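PDB 5LK6: Alpha/beta hydrolase fold-3 domain protein from Sulfolobus islandicus, which probably hydrolyses carboxylic ester bonds, as a thermostable esterase or lipase of the alpha/beta hydrolase fold. Local coordinates for residues A161-G166 with L218-S223; P119-D124 with S208-S213; D124-T129 with K165-L170; P234-I239 with N255-A260. All coordinates share one frame; numbering follows the deposited sequence.

Interaction 1: A161-G166 with L218-S223. With SO4 (sulfate ion), chain E.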
loop_
_atom_site.group_PDB
_atom_site.type_symbol
_atom_site.label_atom_id
_atom_site.label_comp_id
_atom_site.label_asym_id
_atom_site.label_seq_id
_atom_site.Cartn_x
_atom_site.Cartn_y
_atom_site.Cartn_z
ATOM N N ALA A 161 -6.143 -7.732 -20.188
ATOM C CA ALA A 161 -7.404 -7.181 -19.708
ATOM C C ALA A 161 -8.137 -6.421 -20.770
ATOM O O ALA A 161 -9.361 -6.449 -20.815
ATOM C CB ALA A 161 -7.203 -6.271 -18.500
ATOM N N LEU A 162 -7.401 -5.666 -21.553
ATOM C CA LEU A 162 -7.943 -4.990 -22.716
ATOM C C LEU A 162 -8.522 -5.968 -23.753
ATOM O O LEU A 162 -9.675 -5.824 -24.166
ATOM C CB LEU A 162 -6.863 -4.129 -23.356
ATOM C CG LEU A 162 -6.781 -2.706 -22.821
ATOM C CD1 LEU A 162 -5.384 -2.083 -23.029
ATOM C CD2 LEU A 162 -7.880 -1.881 -23.492
ATOM N N LEU A 163 -7.705 -6.933 -24.178
ATOM C CA LEU A 163 -8.116 -7.990 -25.109
ATOM C C LEU A 163 -9.310 -8.838 -24.637
ATOM O O LEU A 163 -9.963 -9.475 -25.440
ATOM C CB LEU A 163 -6.933 -8.945 -25.312
ATOM C CG LEU A 163 -5.737 -8.410 -26.140
ATOM C CD1 LEU A 163 -4.573 -9.398 -26.180
ATOM C CD2 LEU A 163 -6.190 -8.031 -27.534
ATOM N N SER A 164 -9.532 -8.867 -23.329
ATOM C CA SER A 164 -10.582 -9.623 -22.687
ATOM C C SER A 164 -11.875 -8.874 -22.565
ATOM O O SER A 164 -12.859 -9.496 -22.190
ATOM C CB SER A 164 -10.159 -10.017 -21.272
ATOM O OG SER A 164 -9.108 -10.958 -21.306
ATOM N N LYS A 165 -11.910 -7.578 -22.872
ATOM C CA LYS A 165 -13.145 -6.798 -22.785
ATOM C C LYS A 165 -14.266 -7.414 -23.660
ATOM O O LYS A 165 -14.050 -7.639 -24.826
ATOM C CB LYS A 165 -12.879 -5.346 -23.190
ATOM C CG LYS A 165 -13.911 -4.346 -22.695
ATOM C CD LYS A 165 -13.717 -2.961 -23.308
ATOM C CE LYS A 165 -15.096 -2.333 -23.499
ATOM N NZ LYS A 165 -15.013 -0.950 -24.043
ATOM N N GLY A 166 -15.428 -7.721 -23.068
ATOM C CA GLY A 166 -16.543 -8.409 -23.767
ATOM C C GLY A 166 -16.347 -9.891 -24.131
ATOM O O GLY A 166 -17.056 -10.423 -24.975
ATOM N N LEU A 218 3.525 1.715 -31.269
ATOM C CA LEU A 218 2.228 2.389 -31.305
ATOM C C LEU A 218 1.102 1.439 -31.210
ATOM O O LEU A 218 -0.025 1.876 -31.241
ATOM C CB LEU A 218 2.038 3.189 -32.588
ATOM C CG LEU A 218 3.165 4.168 -32.788
ATOM C CD1 LEU A 218 3.149 4.663 -34.236
ATOM C CD2 LEU A 218 3.133 5.295 -31.763
ATOM N N ASP A 219 1.401 0.153 -31.123
ATOM C CA ASP A 219 0.387 -0.880 -31.074
ATOM C C ASP A 219 -0.049 -1.026 -29.602
ATOM O O ASP A 219 0.781 -1.123 -28.674
ATOM C CB ASP A 219 1.012 -2.133 -31.639
ATOM C CG ASP A 219 0.048 -3.284 -31.785
ATOM O OD1 ASP A 219 -0.710 -3.636 -30.860
ATOM O OD2 ASP A 219 0.139 -3.936 -32.846
ATOM N N PHE A 220 -1.356 -1.051 -29.380
ATOM C CA PHE A 220 -1.894 -1.070 -28.024
ATOM C C PHE A 220 -1.474 -2.319 -27.247
ATOM O O PHE A 220 -1.458 -2.296 -26.004
ATOM C CB PHE A 220 -3.431 -0.853 -28.009
ATOM C CG PHE A 220 -4.232 -2.091 -28.300
ATOM C CD1 PHE A 220 -4.579 -2.976 -27.267
ATOM C CD2 PHE A 220 -4.647 -2.389 -29.609
ATOM C CE1 PHE A 220 -5.309 -4.137 -27.557
ATOM C CE2 PHE A 220 -5.402 -3.528 -29.897
ATOM C CZ PHE A 220 -5.730 -4.403 -28.873
ATOM N N ARG A 221 -1.138 -3.404 -27.945
ATOM C CA ARG A 221 -0.682 -4.621 -27.251
ATOM C C ARG A 221 0.741 -4.514 -26.714
ATOM O O ARG A 221 1.236 -5.444 -26.037
ATOM C CB ARG A 221 -0.820 -5.838 -28.141
ATOM C CG ARG A 221 -2.260 -6.080 -28.612
ATOM C CD ARG A 221 -2.356 -7.009 -29.819
ATOM N NE ARG A 221 -1.604 -6.488 -30.959
ATOM C CZ ARG A 221 -1.137 -7.200 -31.976
ATOM N NH1 ARG A 221 -1.294 -8.507 -32.062
ATOM N NH2 ARG A 221 -0.422 -6.570 -32.916
ATOM N N PHE A 222 1.414 -3.425 -27.059
ATOM C CA PHE A 222 2.650 -3.014 -26.396
ATOM C C PHE A 222 2.512 -1.718 -25.534
ATOM O O PHE A 222 3.137 -1.611 -24.460
ATOM C CB PHE A 222 3.764 -2.802 -27.436
ATOM C CG PHE A 222 5.066 -2.418 -26.821
ATOM C CD1 PHE A 222 5.793 -3.347 -26.088
ATOM C CD2 PHE A 222 5.537 -1.114 -26.902
ATOM C CE1 PHE A 222 7.005 -2.995 -25.485
ATOM C CE2 PHE A 222 6.746 -0.764 -26.296
ATOM C CZ PHE A 222 7.467 -1.694 -25.575
ATOM N N SER A 223 1.703 -0.760 -26.031
ATOM C CA SER A 223 1.415 0.484 -25.349
ATOM C C SER A 223 -0.062 0.550 -24.987
ATOM O O SER A 223 -0.821 1.241 -25.628
ATOM C CB SER A 223 1.851 1.689 -26.201
ATOM O OG SER A 223 3.270 1.754 -26.330
HETATM S S SO4 E . 0.425 -8.907 -35.839
HETATM O O1 SO4 E . 1.488 -9.917 -35.867
HETATM O O2 SO4 E . -0.609 -9.469 -34.866
HETATM O O3 SO4 E . 1.082 -7.571 -35.568
HETATM O O4 SO4 E . -0.142 -8.629 -37.160
#

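Interaction 2: P119-D124 with S208-S213. With SO4 (sulfate ion), chain E.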
loop_
_atom_site.group_PDB
_atom_site.type_symbol
_atom_site.label_atom_id
_atom_site.label_comp_id
_atom_site.label_asym_id
_atom_site.label_seq_id
_atom_site.Cartn_x
_atom_site.Cartn_y
_atom_site.Cartn_z
ATOM N N PRO A 119 4.032 -10.162 -31.261
ATOM C CA PRO A 119 3.229 -10.197 -30.044
ATOM C C PRO A 119 3.096 -11.589 -29.399
ATOM O O PRO A 119 2.049 -11.896 -28.785
ATOM C CB PRO A 119 1.894 -9.744 -30.559
ATOM C CG PRO A 119 1.815 -10.397 -31.882
ATOM C CD PRO A 119 3.201 -10.318 -32.460
ATOM N N SER A 120 4.136 -12.420 -29.483
ATOM C CA SER A 120 4.045 -13.803 -28.992
ATOM C C SER A 120 3.737 -13.890 -27.487
ATOM O O SER A 120 2.834 -14.616 -27.106
ATOM C CB SER A 120 5.322 -14.616 -29.281
ATOM O OG SER A 120 5.755 -14.502 -30.606
ATOM N N ALA A 121 4.475 -13.165 -26.649
ATOM C CA ALA A 121 4.202 -13.109 -25.225
ATOM C C ALA A 121 2.755 -12.714 -24.896
ATOM O O ALA A 121 2.217 -13.160 -23.874
ATOM C CB ALA A 121 5.135 -12.149 -24.549
ATOM N N VAL A 122 2.149 -11.871 -25.729
ATOM C CA VAL A 122 0.806 -11.370 -25.456
ATOM C C VAL A 122 -0.160 -12.486 -25.765
ATOM O O VAL A 122 -1.044 -12.792 -24.958
ATOM C CB VAL A 122 0.440 -10.158 -26.356
ATOM C CG1 VAL A 122 -1.043 -9.815 -26.307
ATOM C CG2 VAL A 122 1.294 -8.931 -26.000
ATOM N N ILE A 123 0.011 -13.078 -26.952
ATOM C CA ILE A 123 -0.839 -14.165 -27.383
ATOM C C ILE A 123 -0.805 -15.362 -26.419
ATOM O O ILE A 123 -1.852 -15.894 -26.097
ATOM C CB ILE A 123 -0.517 -14.604 -28.809
ATOM C CG1 ILE A 123 -0.912 -13.489 -29.808
ATOM C CG2 ILE A 123 -1.276 -15.894 -29.145
ATOM C CD1 ILE A 123 -0.265 -13.681 -31.172
ATOM N N ASP A 124 0.371 -15.753 -25.935
ATOM C CA ASP A 124 0.439 -16.780 -24.901
ATOM C C ASP A 124 -0.286 -16.379 -23.605
ATOM O O ASP A 124 -1.025 -17.182 -23.020
ATOM C CB ASP A 124 1.896 -17.141 -24.580
ATOM C CG ASP A 124 2.597 -17.899 -25.718
ATOM O OD1 ASP A 124 1.957 -18.174 -26.761
ATOM O OD2 ASP A 124 3.800 -18.230 -25.559
ATOM N N SER A 208 14.719 -3.748 -28.138
ATOM C CA SER A 208 15.507 -4.165 -29.306
ATOM C C SER A 208 15.318 -5.660 -29.505
ATOM O O SER A 208 15.388 -6.116 -30.612
ATOM C CB SER A 208 17.008 -3.752 -29.184
ATOM O OG SER A 208 17.856 -4.689 -28.439
ATOM N N GLN A 209 15.089 -6.417 -28.428
ATOM C CA GLN A 209 14.936 -7.852 -28.534
ATOM C C GLN A 209 13.485 -8.301 -28.835
ATOM O O GLN A 209 13.281 -9.289 -29.566
ATOM C CB GLN A 209 15.460 -8.551 -27.311
ATOM C CG GLN A 209 16.910 -8.308 -26.903
ATOM C CD GLN A 209 17.947 -8.694 -27.947
ATOM O OE1 GLN A 209 18.525 -7.796 -28.577
ATOM N NE2 GLN A 209 18.231 -10.011 -28.120
ATOM N N TYR A 210 12.498 -7.603 -28.289
ATOM C CA TYR A 210 11.099 -8.049 -28.369
ATOM C C TYR A 210 10.380 -7.464 -29.601
ATOM O O TYR A 210 9.704 -8.206 -30.323
ATOM C CB TYR A 210 10.398 -7.617 -27.086
ATOM C CG TYR A 210 8.943 -7.907 -26.854
ATOM C CD1 TYR A 210 8.451 -9.171 -26.897
ATOM C CD2 TYR A 210 8.083 -6.898 -26.485
ATOM C CE1 TYR A 210 7.097 -9.427 -26.663
ATOM C CE2 TYR A 210 6.728 -7.135 -26.225
ATOM C CZ TYR A 210 6.236 -8.403 -26.309
ATOM O OH TYR A 210 4.906 -8.637 -26.011
ATOM N N LEU A 211 10.544 -6.149 -29.848
ATOM C CA LEU A 211 9.792 -5.444 -30.897
ATOM C C LEU A 211 10.356 -5.758 -32.275
ATOM O O LEU A 211 11.528 -6.108 -32.414
ATOM C CB LEU A 211 9.748 -3.958 -30.616
ATOM C CG LEU A 211 9.114 -3.539 -29.281
ATOM C CD1 LEU A 211 9.118 -2.052 -29.099
ATOM C CD2 LEU A 211 7.683 -4.008 -29.184
ATOM N N ARG A 212 9.489 -5.746 -33.275
ATOM C CA ARG A 212 9.906 -6.062 -34.642
ATOM C C ARG A 212 10.275 -4.857 -35.500
ATOM O O ARG A 212 11.100 -4.961 -36.421
ATOM C CB ARG A 212 8.792 -6.808 -35.367
ATOM C CG ARG A 212 8.314 -8.106 -34.705
ATOM C CD ARG A 212 7.006 -8.563 -35.335
ATOM N NE ARG A 212 5.927 -7.608 -35.108
ATOM C CZ ARG A 212 4.634 -7.860 -35.267
ATOM N NH1 ARG A 212 4.194 -9.063 -35.656
ATOM N NH2 ARG A 212 3.758 -6.888 -35.009
ATOM N N SER A 213 9.600 -3.747 -35.238
ATOM C CA SER A 213 9.795 -2.486 -35.949
ATOM C C SER A 213 9.252 -1.364 -35.044
ATOM O O SER A 213 8.569 -1.641 -34.021
ATOM C CB SER A 213 9.059 -2.490 -37.313
ATOM O OG SER A 213 7.650 -2.331 -37.171
HETATM S S SO4 E . 0.425 -8.907 -35.839
HETATM O O1 SO4 E . 1.488 -9.917 -35.867
HETATM O O2 SO4 E . -0.609 -9.469 -34.866
HETATM O O3 SO4 E . 1.082 -7.571 -35.568
HETATM O O4 SO4 E . -0.142 -8.629 -37.160
#

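Interaction 3: D124-T129 with K165-L170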
loop_
_atom_site.group_PDB
_atom_site.type_symbol
_atom_site.label_atom_id
_atom_site.label_comp_id
_atom_site.label_asym_id
_atom_site.label_seq_id
_atom_site.Cartn_x
_atom_site.Cartn_y
_atom_site.Cartn_z
ATOM N N ASP A 124 0.371 -15.753 -25.935
ATOM C CA ASP A 124 0.439 -16.780 -24.901
ATOM C C ASP A 124 -0.286 -16.379 -23.605
ATOM O O ASP A 124 -1.025 -17.182 -23.020
ATOM C CB ASP A 124 1.896 -17.141 -24.580
ATOM C CG ASP A 124 2.597 -17.899 -25.718
ATOM O OD1 ASP A 124 1.957 -18.174 -26.761
ATOM O OD2 ASP A 124 3.800 -18.230 -25.559
ATOM N N SER A 125 -0.058 -15.155 -23.150
ATOM C CA SER A 125 -0.641 -14.670 -21.906
ATOM C C SER A 125 -2.185 -14.637 -21.994
ATOM O O SER A 125 -2.859 -15.033 -21.047
ATOM C CB SER A 125 -0.084 -13.289 -21.541
ATOM O OG SER A 125 1.280 -13.371 -21.196
ATOM N N PHE A 126 -2.722 -14.195 -23.124
ATOM C CA PHE A 126 -4.150 -14.255 -23.373
ATOM C C PHE A 126 -4.704 -15.660 -23.475
ATOM O O PHE A 126 -5.726 -15.965 -22.900
ATOM C CB PHE A 126 -4.491 -13.575 -24.672
ATOM C CG PHE A 126 -5.961 -13.549 -24.962
ATOM C CD1 PHE A 126 -6.816 -12.714 -24.225
ATOM C CD2 PHE A 126 -6.513 -14.347 -25.981
ATOM C CE1 PHE A 126 -8.192 -12.671 -24.490
ATOM C CE2 PHE A 126 -7.891 -14.309 -26.255
ATOM C CZ PHE A 126 -8.730 -13.481 -25.507
ATOM N N ASP A 127 -4.075 -16.493 -24.273
ATOM C CA ASP A 127 -4.551 -17.849 -24.488
ATOM C C ASP A 127 -4.610 -18.635 -23.199
ATOM O O ASP A 127 -5.552 -19.393 -23.023
ATOM C CB ASP A 127 -3.655 -18.594 -25.489
ATOM C CG ASP A 127 -3.842 -18.106 -26.894
ATOM O OD1 ASP A 127 -4.756 -17.298 -27.127
ATOM O OD2 ASP A 127 -3.066 -18.518 -27.772
ATOM N N ALA A 128 -3.583 -18.483 -22.345
ATOM C CA ALA A 128 -3.557 -19.066 -20.991
ATOM C C ALA A 128 -4.679 -18.501 -20.123
ATOM O O ALA A 128 -5.402 -19.254 -19.493
ATOM C CB ALA A 128 -2.211 -18.860 -20.331
ATOM N N THR A 129 -4.874 -17.188 -20.129
ATOM C CA THR A 129 -5.956 -16.606 -19.356
ATOM C C THR A 129 -7.313 -17.183 -19.788
ATOM O O THR A 129 -8.126 -17.583 -18.961
ATOM C CB THR A 129 -5.944 -15.065 -19.436
ATOM O OG1 THR A 129 -4.735 -14.606 -18.840
ATOM C CG2 THR A 129 -7.121 -14.445 -18.692
ATOM N N LYS A 165 -11.910 -7.578 -22.872
ATOM C CA LYS A 165 -13.145 -6.798 -22.785
ATOM C C LYS A 165 -14.266 -7.414 -23.660
ATOM O O LYS A 165 -14.050 -7.639 -24.826
ATOM C CB LYS A 165 -12.879 -5.346 -23.190
ATOM C CG LYS A 165 -13.911 -4.346 -22.695
ATOM C CD LYS A 165 -13.717 -2.961 -23.308
ATOM C CE LYS A 165 -15.096 -2.333 -23.499
ATOM N NZ LYS A 165 -15.013 -0.950 -24.043
ATOM N N GLY A 166 -15.428 -7.721 -23.068
ATOM C CA GLY A 166 -16.543 -8.409 -23.767
ATOM C C GLY A 166 -16.347 -9.891 -24.131
ATOM O O GLY A 166 -17.056 -10.423 -24.975
ATOM N N LYS A 167 -15.337 -10.535 -23.563
ATOM C CA LYS A 167 -15.103 -11.955 -23.758
ATOM C C LYS A 167 -14.972 -12.670 -22.434
ATOM O O LYS A 167 -15.356 -13.811 -22.330
ATOM C CB LYS A 167 -13.793 -12.216 -24.500
ATOM C CG LYS A 167 -13.627 -11.731 -25.948
ATOM C CD LYS A 167 -12.815 -12.779 -26.773
ATOM C CE LYS A 167 -11.913 -12.220 -27.880
ATOM N NZ LYS A 167 -12.576 -11.090 -28.572
ATOM N N LEU A 168 -14.367 -12.032 -21.434
ATOM C CA LEU A 168 -14.017 -12.646 -20.161
ATOM C C LEU A 168 -14.382 -11.655 -19.067
ATOM O O LEU A 168 -14.031 -10.489 -19.191
ATOM C CB LEU A 168 -12.500 -12.840 -20.130
ATOM C CG LEU A 168 -11.872 -14.181 -20.430
ATOM C CD1 LEU A 168 -12.497 -14.841 -21.636
ATOM C CD2 LEU A 168 -10.379 -14.046 -20.639
ATOM N N ASN A 169 -15.013 -12.102 -17.980
ATOM C CA ASN A 169 -15.195 -11.236 -16.800
ATOM C C ASN A 169 -14.112 -11.524 -15.810
ATOM O O ASN A 169 -14.254 -12.379 -14.960
ATOM C CB ASN A 169 -16.584 -11.378 -16.181
ATOM C CG ASN A 169 -17.677 -11.176 -17.222
ATOM O OD1 ASN A 169 -18.672 -11.892 -17.219
ATOM N ND2 ASN A 169 -17.466 -10.228 -18.164
ATOM N N LEU A 170 -13.016 -10.792 -15.948
ATOM C CA LEU A 170 -11.921 -10.842 -14.980
ATOM C C LEU A 170 -12.338 -10.093 -13.693
ATOM O O LEU A 170 -12.975 -9.042 -13.752
ATOM C CB LEU A 170 -10.630 -10.265 -15.606
ATOM C CG LEU A 170 -10.187 -11.074 -16.828
ATOM C CD1 LEU A 170 -9.057 -10.404 -17.595
ATOM C CD2 LEU A 170 -9.836 -12.510 -16.404
#

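Interaction 4: P234-I239 with N255-A260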
loop_
_atom_site.group_PDB
_atom_site.type_symbol
_atom_site.label_atom_id
_atom_site.label_comp_id
_atom_site.label_asym_id
_atom_site.label_seq_id
_atom_site.Cartn_x
_atom_site.Cartn_y
_atom_site.Cartn_z
ATOM N N PRO A 234 -11.458 -4.412 -15.881
ATOM C CA PRO A 234 -11.529 -4.778 -14.490
ATOM C C PRO A 234 -11.003 -3.740 -13.476
ATOM O O PRO A 234 -10.084 -2.970 -13.750
ATOM C CB PRO A 234 -10.627 -6.051 -14.420
ATOM C CG PRO A 234 -10.490 -6.518 -15.831
ATOM C CD PRO A 234 -10.497 -5.252 -16.606
ATOM N N PRO A 235 -11.533 -3.780 -12.270
ATOM C CA PRO A 235 -10.921 -2.912 -11.289
ATOM C C PRO A 235 -9.440 -3.264 -11.068
ATOM O O PRO A 235 -9.049 -4.424 -11.190
ATOM C CB PRO A 235 -11.782 -3.146 -10.026
ATOM C CG PRO A 235 -12.956 -3.943 -10.466
ATOM C CD PRO A 235 -12.510 -4.703 -11.661
ATOM N N ALA A 236 -8.638 -2.255 -10.719
ATOM C CA ALA A 236 -7.178 -2.362 -10.740
ATOM C C ALA A 236 -6.510 -1.945 -9.433
ATOM O O ALA A 236 -6.923 -0.971 -8.747
ATOM C CB ALA A 236 -6.622 -1.497 -11.848
ATOM N N LEU A 237 -5.479 -2.711 -9.100
ATOM C CA LEU A 237 -4.468 -2.279 -8.161
ATOM C C LEU A 237 -3.197 -2.006 -8.951
ATOM O O LEU A 237 -2.660 -2.905 -9.576
ATOM C CB LEU A 237 -4.186 -3.346 -7.118
ATOM C CG LEU A 237 -3.064 -3.043 -6.136
ATOM C CD1 LEU A 237 -3.311 -1.759 -5.354
ATOM C CD2 LEU A 237 -2.906 -4.246 -5.225
ATOM N N ILE A 238 -2.715 -0.777 -8.891
ATOM C CA ILE A 238 -1.476 -0.405 -9.563
ATOM C C ILE A 238 -0.455 0.001 -8.501
ATOM O O ILE A 238 -0.754 0.839 -7.681
ATOM C CB ILE A 238 -1.707 0.695 -10.595
ATOM C CG1 ILE A 238 -2.640 0.124 -11.651
ATOM C CG2 ILE A 238 -0.394 1.055 -11.242
ATOM C CD1 ILE A 238 -3.129 1.123 -12.693
ATOM N N ILE A 239 0.717 -0.627 -8.533
ATOM C CA ILE A 239 1.793 -0.345 -7.610
ATOM C C ILE A 239 2.917 0.241 -8.403
ATOM O O ILE A 239 3.255 -0.237 -9.483
ATOM C CB ILE A 239 2.305 -1.618 -6.929
ATOM C CG1 ILE A 239 1.277 -2.110 -5.952
ATOM C CG2 ILE A 239 3.650 -1.427 -6.210
ATOM C CD1 ILE A 239 1.542 -3.552 -5.572
ATOM N N ASN A 255 -4.330 6.913 -13.827
ATOM C CA ASN A 255 -5.188 8.060 -14.048
ATOM C C ASN A 255 -6.132 7.940 -15.222
ATOM O O ASN A 255 -7.285 8.349 -15.106
ATOM C CB ASN A 255 -4.357 9.324 -14.147
ATOM C CG ASN A 255 -4.048 9.905 -12.782
ATOM O OD1 ASN A 255 -4.933 10.248 -12.060
ATOM N ND2 ASN A 255 -2.793 10.006 -12.438
ATOM N N ARG A 256 -5.660 7.358 -16.309
ATOM C CA ARG A 256 -6.483 7.147 -17.492
ATOM C C ARG A 256 -7.572 6.118 -17.259
ATOM O O ARG A 256 -8.684 6.296 -17.761
ATOM C CB ARG A 256 -5.623 6.728 -18.698
ATOM C CG ARG A 256 -4.915 7.898 -19.369
ATOM C CD ARG A 256 -5.612 8.332 -20.680
ATOM N NE ARG A 256 -5.065 9.638 -21.109
ATOM C CZ ARG A 256 -3.836 9.873 -21.666
ATOM N NH1 ARG A 256 -2.950 8.874 -21.930
ATOM N NH2 ARG A 256 -3.475 11.144 -21.991
ATOM N N LEU A 257 -7.268 5.053 -16.500
ATOM C CA LEU A 257 -8.280 4.105 -16.113
ATOM C C LEU A 257 -9.320 4.809 -15.267
ATOM O O LEU A 257 -10.533 4.714 -15.558
ATOM C CB LEU A 257 -7.694 2.955 -15.346
ATOM C CG LEU A 257 -6.851 1.968 -16.132
ATOM C CD1 LEU A 257 -6.287 0.905 -15.236
ATOM C CD2 LEU A 257 -7.703 1.273 -17.133
ATOM N N LEU A 258 -8.868 5.551 -14.248
ATOM C CA LEU A 258 -9.779 6.331 -13.404
ATOM C C LEU A 258 -10.631 7.274 -14.242
ATOM O O LEU A 258 -11.828 7.362 -14.007
ATOM C CB LEU A 258 -9.047 7.138 -12.353
ATOM C CG LEU A 258 -8.503 6.386 -11.138
ATOM C CD1 LEU A 258 -7.601 7.346 -10.346
ATOM C CD2 LEU A 258 -9.628 5.855 -10.272
ATOM N N GLN A 259 -10.040 7.946 -15.234
ATOM C CA GLN A 259 -10.802 8.857 -16.070
ATOM C C GLN A 259 -11.897 8.112 -16.895
ATOM O O GLN A 259 -12.909 8.661 -17.206
ATOM C CB GLN A 259 -9.853 9.682 -16.955
ATOM C CG GLN A 259 -10.530 10.812 -17.760
ATOM C CD GLN A 259 -9.595 11.619 -18.719
ATOM O OE1 GLN A 259 -9.647 12.866 -18.758
ATOM N NE2 GLN A 259 -8.787 10.906 -19.522
ATOM N N ALA A 260 -11.719 6.850 -17.213
ATOM C CA ALA A 260 -12.722 6.100 -17.964
ATOM C C ALA A 260 -13.647 5.295 -17.050
ATOM O O ALA A 260 -14.238 4.277 -17.457
ATOM C CB ALA A 260 -12.001 5.162 -18.940
#

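Interaction 1: A161-G166 with L218-S223
L162, in the last turns of helix 152-163, aims its side chain at the 218-223 loop, where its CD1 approaches CD1 of F220 at 4.4 Å, obliquely to the ring. L163, the next residue, makes the closer contact: its CD2 comes in at the rim of the F220 ring, near the ring plane, 3.9 Å from CZ. F220 can offer that rim because its CG sits between the backbone N and the carbonyl carbon (chi1 82°), which swings the phenyl group toward the helix. Over one face of the ring, offset toward its rim, stands R221 CG, 3.7 Å above the plane. K165, further on, forms a salt bridge with D229.

The arginine that backs the ring is itself firmly placed. D219 holds it side-on, R221 NE to D219 OD1 at 3.0 Å and R221 NH2 to D219 OD2 at 2.7 Å, while OD1 also takes the backbone N of R221 on its anti lone pair in an Asx turn. At the outer edge of the guanidinium R221 NH1 donates to sulfate O2 at 3.0 Å, and NH2 to O3. An apolar seam against the helix is thus bordered by a pre-oriented arginine whose charge is probably shared between carboxylate and anion.

Interaction 2: P119-D124 with S208-S213
The van der Waals part of this contact centres on Y210, the last helical residue of 200-210, whose ring extends toward the first turn of helix 120-133. With CG anti to the backbone N (chi1 179°), the phenol reaches across so that its far end does the touching. Y210 CE1 lies 4.0 Å from A121 CB, which comes at the ring obliquely, and Y210 OH lies 3.6 Å from V122 CG2, the valine branch beside its own backbone N. The V122 and Y210 side chains meet at about a right angle.

Beyond the two segments, Y210 stacks on F82 and packs edge-to-face with F118, while V122 leans on L156, V159 and L163 of helix 152-163. In alpha/beta hydrolase terms, the N-terminal end of a helix that packs on the central sheet is here joined to the segment 200-213, which lies between strands 173-176 and 236-241. P119, at the N-cap position of helix 120-133 and preceded by a cis peptide bond, starts that helix.

The charged part lies at the surface. P119 CD sits over one face of the R212 guanidinium, 3.6 Å from NH1. The edge of the same group faces a sulfate, probably from the crystallisation liquor: R212 NH1 donates to sulfate O1 at 2.8 Å and R212 NH2 to sulfate O3, also 2.8 Å, with N-H...O angles of 167° and 169°. R221 binds the same ion, and D216 forms a salt bridge with R212 NH2.

Interaction 3: D124-T129 with K165-L170
The carbonyl oxygen of S125 is gripped twice by T129, a residue whose methyl reaches the 165-170 loop. T129 OG1 donates to it at 2.9 Å, tilted 25° from the carbonyl plane, and T129 N makes the helical bond from the other face of that plane. With OG1 turned back beside the backbone N (chi1 -64°), the methyl CG2 projects outward from the helix. It meets L168 CD2 at 3.8 Å, the two side chains slanting across each other, and L170 CD2 at 4.0 Å, there at about a right angle. The threonine therefore spends its hydroxyl on its own helix and gives the loop a purely apolar surface.

Helix 120-133 is one of the helices that flank the central sheet of the alpha/beta hydrolase fold, and 165-170 is the connection from helix 152-163 to strand 173-176. The contact thus lays the link between a helix and the next parallel strand along the neighbouring helix. T129 also touches I75 of strand 72-77, and L168 continues along the helix onto N130 and Y133.

One turn before T129, F126 sends its ring toward the surface end of the contact. F126 CZ is 4.2 Å from K167 CE, the methylene next to the ammonium, which comes in obliquely on a lysine chain bent at several bonds. The same phenylalanine also packs on L163 and S164.

Interaction 4: P234-I239 with N255-A260
L257 has its CG anti to the carbonyl carbon, beside the backbone N (chi1 -71°), and an extended second torsion; together these carry CD1 from the helix toward the strand. I238 repeats the pattern, with CG1 beside its own backbone N (chi1 -63°) and CD1 stretched outward, so the two branches end methyl against methyl. L257 CD1 lies 4.1 Å from I238 CD1. The same leucine methyl, L257 CD1, is 4.2 Å from A236 CB, so a single branch spans two residues that point the same way from the strand, two positions apart.

A236 and I238 both turn toward the helix, as alternate residues of a strand do, whereas the intervening L237 packs elsewhere, on Y172 and T265. All three touching residues are buried and the meeting is wholly apolar, small in area, with 80 Å² covered in total. L257 also rests on V264 of the next strand and on L233 in the loop before the strand. N255, whose CB points away from the strand, packs on P2 of the second subunit.

Strand 236-241, helix 247-259 and strand 264-269 form a beta-alpha-beta crossover, and this leucine contact seats its helix on the sheet, as in the alternating strands and helices of alpha/beta hydrolases.

Overall arrangement
Interactions 2 and 3 occupy successive turns of helix 120-133 and share D124, with centres about 18 Å apart. The centre of interaction 1 lies about 13 Å from that of interaction 2 and about 11 Å from that of interaction 3; there the end of helix 152-163 packs against helix 120-133, S164 meets L170, and K165 and G166 belong to both interactions 1 and 3. A single sulfate bridges interactions 1 and 2. Along the chain the segments of 1 and 2 alternate, while interaction 4 comes last, its centre about 24 Å from that of interaction 2, and touches interactions 1 and 3 through P234, against A161 and L170. The four thus run from helices flanking the mixed sheet to strand 236-241, next to its outermost strand 264-269.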